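Local coordinates for protein polyketide synthase PksR (Bacillus subtilis, PDB 4U3V) that shifts the double bond of enoyl intermediates through its double-hotdog enoyl-isomerase domain, part of a multifunctional synthase that helps build the antibiotic bacillaene, at residues E73-I87 and P124-E136. Sequence-based numbering, arbitrary orientation.
Sequences ENSGRISKLSYISPI and PAAIGQCGIGSFE
Arg77 and Gly131, Ser79 and Gln129, and Ser82 and Ile127 form the hydrogen-bonded pairs of two antiparallel strands, 75-83 and 126-132, whose axes run at 153° and whose register slips by one residue between Ser79 and Ser82. This slip is a beta bulge: Lys80, with positive phi, and Leu81 together face Gly128, and beyond them Ser82 N donates to Ile127 O at 2.8 Å. Ile84 N continues the pairing onto Ala125 O, which also receives a weak bond from Ser85 N.

Around Gly133 and Ser134, side chains take over from the backbone. The Arg77 chain bends at chi2 (-84°), which lays its guanidinium against Gly133 CA on one face and lets NH2 reach Ser134 O at 3.0 Å, close to the guanidinium plane. Arg77 NE donates to a water that also lies 2.7 Å from Gly76 O. Next to it, Ser75 OG donates to Gly133 O over 2.7 Å and accepts from a second water, itself bound by Phe135 N; the loop is thus tied down by direct and water-borne bonds. On the inner face Ile78 CD1 rests on Cys130 CB at 3.9 Å, and Ala126 CB approaches the Tyr83 ring obliquely. At the far end the Ile84 and Ile127 side chains cross at about a right angle, Ile84 CD1 4.0 Å from Ile127 CG1.

Both strands belong to the N-terminal hotdog of the double-hotdog fold. Strand 75-83 also pairs with strand 230-239 of the C-terminal hotdog, strand 108-116 flanks 121-132, and helix 56-69 packs on the inner face through Ile63 and Tyr58.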
# COMPACT_ATOMS: atom_id res chain seq x y z
N GLU A 73 -10.57 2.97 -19.46
CA GLU A 73 -9.69 3.97 -18.87
C GLU A 73 -8.32 3.36 -18.59
O GLU A 73 -8.24 2.20 -18.18
CB GLU A 73 -10.29 4.58 -17.59
CG GLU A 73 -11.65 5.25 -17.77
CD GLU A 73 -11.57 6.55 -18.56
OE1 GLU A 73 -10.46 7.12 -18.69
OE2 GLU A 73 -12.62 7.02 -19.04
N ASN A 74 -7.26 4.08 -18.90
CA ASN A 74 -5.91 3.54 -18.76
C ASN A 74 -5.27 4.09 -17.48
O ASN A 74 -4.16 3.72 -17.12
CB ASN A 74 -5.04 3.86 -19.99
CG ASN A 74 -5.44 5.16 -20.65
OD1 ASN A 74 -5.70 6.16 -19.98
ND2 ASN A 74 -5.53 5.13 -21.98
N SER A 75 -6.04 4.89 -16.77
CA SER A 75 -5.55 5.53 -15.57
C SER A 75 -6.73 6.03 -14.77
O SER A 75 -7.83 6.18 -15.30
CB SER A 75 -4.61 6.69 -15.94
OG SER A 75 -5.36 7.82 -16.36
N GLY A 76 -6.52 6.24 -13.47
CA GLY A 76 -7.58 6.66 -12.57
C GLY A 76 -7.03 7.19 -11.26
O GLY A 76 -5.80 7.31 -11.09
N ARG A 77 -7.96 7.46 -10.34
CA ARG A 77 -7.65 7.92 -8.99
C ARG A 77 -8.44 7.13 -7.97
O ARG A 77 -9.64 6.88 -8.15
CB ARG A 77 -8.04 9.40 -8.80
CG ARG A 77 -7.52 10.33 -9.88
CD ARG A 77 -6.10 10.78 -9.60
NE ARG A 77 -5.56 11.55 -10.73
CZ ARG A 77 -5.92 12.79 -11.02
NH1 ARG A 77 -6.79 13.43 -10.24
NH2 ARG A 77 -5.42 13.41 -12.09
N ILE A 78 -7.80 6.83 -6.84
CA ILE A 78 -8.53 6.53 -5.61
C ILE A 78 -8.42 7.73 -4.69
O ILE A 78 -7.37 8.34 -4.62
CB ILE A 78 -7.88 5.33 -4.87
CG1 ILE A 78 -7.65 4.14 -5.81
CG2 ILE A 78 -8.66 4.98 -3.61
CD1 ILE A 78 -8.91 3.63 -6.48
N SER A 79 -9.49 8.06 -3.95
CA SER A 79 -9.44 9.17 -2.98
C SER A 79 -9.99 8.73 -1.64
O SER A 79 -10.93 7.93 -1.58
CB SER A 79 -10.25 10.37 -3.49
OG SER A 79 -9.95 10.65 -4.84
N LYS A 80 -9.46 9.33 -0.56
CA LYS A 80 -10.03 9.23 0.77
C LYS A 80 -10.19 7.78 1.23
O LYS A 80 -11.20 7.38 1.82
CB LYS A 80 -11.36 9.99 0.90
CG LYS A 80 -11.27 11.38 0.31
CD LYS A 80 -12.38 12.28 0.80
CE LYS A 80 -12.16 13.71 0.32
NZ LYS A 80 -13.39 14.54 0.48
N LEU A 81 -9.16 6.99 0.95
CA LEU A 81 -9.17 5.56 1.35
C LEU A 81 -8.83 5.48 2.84
O LEU A 81 -7.78 5.98 3.32
CB LEU A 81 -8.12 4.82 0.52
CG LEU A 81 -7.97 3.33 0.80
CD1 LEU A 81 -9.27 2.60 0.44
CD2 LEU A 81 -6.75 2.79 0.01
N SER A 82 -9.76 4.92 3.59
CA SER A 82 -9.67 4.87 5.03
C SER A 82 -9.82 3.42 5.49
O SER A 82 -10.66 2.71 4.95
CB SER A 82 -10.80 5.75 5.59
OG SER A 82 -11.04 5.46 6.93
N TYR A 83 -8.97 2.97 6.42
CA TYR A 83 -8.96 1.58 6.90
C TYR A 83 -9.84 1.54 8.13
O TYR A 83 -9.60 2.26 9.11
CB TYR A 83 -7.53 1.09 7.24
CG TYR A 83 -6.55 1.20 6.08
CD1 TYR A 83 -7.00 1.27 4.76
CD2 TYR A 83 -5.18 1.30 6.31
CE1 TYR A 83 -6.12 1.44 3.69
CE2 TYR A 83 -4.29 1.41 5.25
CZ TYR A 83 -4.75 1.57 3.97
OH TYR A 83 -3.85 1.71 2.93
N ILE A 84 -10.89 0.74 8.06
CA ILE A 84 -11.93 0.78 9.08
C ILE A 84 -11.62 -0.17 10.23
O ILE A 84 -11.72 0.18 11.42
CB ILE A 84 -13.31 0.46 8.44
CG1 ILE A 84 -13.68 1.57 7.48
CG2 ILE A 84 -14.39 0.32 9.52
CD1 ILE A 84 -13.38 2.96 8.01
N SER A 85 -11.25 -1.39 9.88
CA SER A 85 -11.17 -2.47 10.85
C SER A 85 -10.09 -3.45 10.38
O SER A 85 -10.07 -3.83 9.21
CB SER A 85 -12.53 -3.18 10.91
OG SER A 85 -12.40 -4.47 11.48
N PRO A 86 -9.17 -3.83 11.28
CA PRO A 86 -8.20 -4.84 10.85
C PRO A 86 -8.89 -6.18 10.67
O PRO A 86 -9.89 -6.48 11.36
CB PRO A 86 -7.22 -4.91 12.01
CG PRO A 86 -7.94 -4.32 13.19
CD PRO A 86 -8.95 -3.35 12.65
N ILE A 87 -8.38 -7.00 9.76
CA ILE A 87 -8.90 -8.33 9.57
C ILE A 87 -7.94 -9.34 10.14
O ILE A 87 -6.85 -9.52 9.61
CB ILE A 87 -9.12 -8.63 8.09
CG1 ILE A 87 -10.10 -7.63 7.49
CG2 ILE A 87 -9.58 -10.07 7.90
CD1 ILE A 87 -10.33 -7.88 6.01
N PRO A 124 -17.44 -3.89 6.92
CA PRO A 124 -16.48 -3.04 6.20
C PRO A 124 -15.03 -3.12 6.71
O PRO A 124 -14.77 -3.13 7.94
CB PRO A 124 -17.08 -1.62 6.33
CG PRO A 124 -17.92 -1.69 7.57
CD PRO A 124 -18.48 -3.10 7.62
N ALA A 125 -14.10 -3.37 5.79
CA ALA A 125 -12.68 -3.34 6.09
C ALA A 125 -12.10 -1.97 5.73
O ALA A 125 -11.19 -1.47 6.43
CB ALA A 125 -11.96 -4.42 5.27
N ALA A 126 -12.56 -1.41 4.62
CA ALA A 126 -12.05 -0.10 4.11
C ALA A 126 -13.09 0.61 3.29
O ALA A 126 -13.97 -0.02 2.72
CB ALA A 126 -10.78 -0.31 3.26
N ILE A 127 -12.97 1.94 3.19
CA ILE A 127 -13.88 2.72 2.38
C ILE A 127 -13.06 3.76 1.67
O ILE A 127 -12.01 4.18 2.18
CB ILE A 127 -14.95 3.41 3.26
CG1 ILE A 127 -14.30 4.31 4.31
CG2 ILE A 127 -15.82 2.35 3.95
CD1 ILE A 127 -14.92 5.69 4.44
N GLY A 128 -13.43 4.03 0.42
CA GLY A 128 -12.80 5.11 -0.36
C GLY A 128 -13.68 5.62 -1.49
O GLY A 128 -14.89 5.31 -1.54
N GLN A 129 -13.06 6.31 -2.44
CA GLN A 129 -13.75 6.79 -3.62
C GLN A 129 -12.87 6.52 -4.81
O GLN A 129 -11.65 6.40 -4.67
CB GLN A 129 -13.99 8.30 -3.51
CG GLN A 129 -14.95 8.67 -2.39
CD GLN A 129 -15.08 10.16 -2.21
OE1 GLN A 129 -14.73 10.94 -3.09
NE2 GLN A 129 -15.51 10.57 -1.03
N CYS A 130 -13.46 6.37 -5.99
CA CYS A 130 -12.62 6.37 -7.18
C CYS A 130 -13.19 7.27 -8.23
O CYS A 130 -14.36 7.64 -8.17
CB CYS A 130 -12.35 4.96 -7.72
SG CYS A 130 -13.83 4.04 -8.24
N GLY A 131 -12.34 7.67 -9.17
CA GLY A 131 -12.68 8.68 -10.16
C GLY A 131 -11.80 8.55 -11.40
O GLY A 131 -10.66 8.05 -11.34
N ILE A 132 -12.33 8.99 -12.54
CA ILE A 132 -11.48 9.21 -13.71
C ILE A 132 -10.41 10.26 -13.38
O ILE A 132 -10.63 11.12 -12.53
CB ILE A 132 -12.32 9.71 -14.92
CG1 ILE A 132 -13.00 8.53 -15.61
CG2 ILE A 132 -11.43 10.44 -15.91
CD1 ILE A 132 -14.03 7.85 -14.74
N GLY A 133 -9.29 10.20 -14.08
CA GLY A 133 -8.22 11.17 -13.88
C GLY A 133 -7.01 10.73 -14.66
O GLY A 133 -6.71 9.54 -14.73
N SER A 134 -6.36 11.67 -15.33
CA SER A 134 -5.19 11.32 -16.11
C SER A 134 -4.00 11.13 -15.17
O SER A 134 -4.02 11.60 -14.03
CB SER A 134 -4.90 12.37 -17.19
OG SER A 134 -4.41 13.57 -16.61
N PHE A 135 -3.02 10.36 -15.62
CA PHE A 135 -1.78 10.25 -14.88
C PHE A 135 -0.70 11.01 -15.65
O PHE A 135 -0.30 10.62 -16.76
CB PHE A 135 -1.38 8.78 -14.70
CG PHE A 135 -0.07 8.60 -13.97
CD1 PHE A 135 -0.02 8.64 -12.58
CD2 PHE A 135 1.12 8.42 -14.68
CE1 PHE A 135 1.19 8.55 -11.92
CE2 PHE A 135 2.33 8.31 -14.02
CZ PHE A 135 2.37 8.37 -12.63
N GLU A 136 -0.23 12.09 -15.05
CA GLU A 136 0.83 12.89 -15.62
C GLU A 136 2.13 12.58 -14.90
O GLU A 136 2.30 12.96 -13.74
CB GLU A 136 0.50 14.39 -15.51
CG GLU A 136 -0.92 14.75 -15.95
CD GLU A 136 -1.11 14.69 -17.46
OE1 GLU A 136 -0.11 14.77 -18.21
OE2 GLU A 136 -2.27 14.57 -17.91
O HOH W 1 -3.35 9.18 -18.34
O HOH W 2 -4.56 9.21 -12.47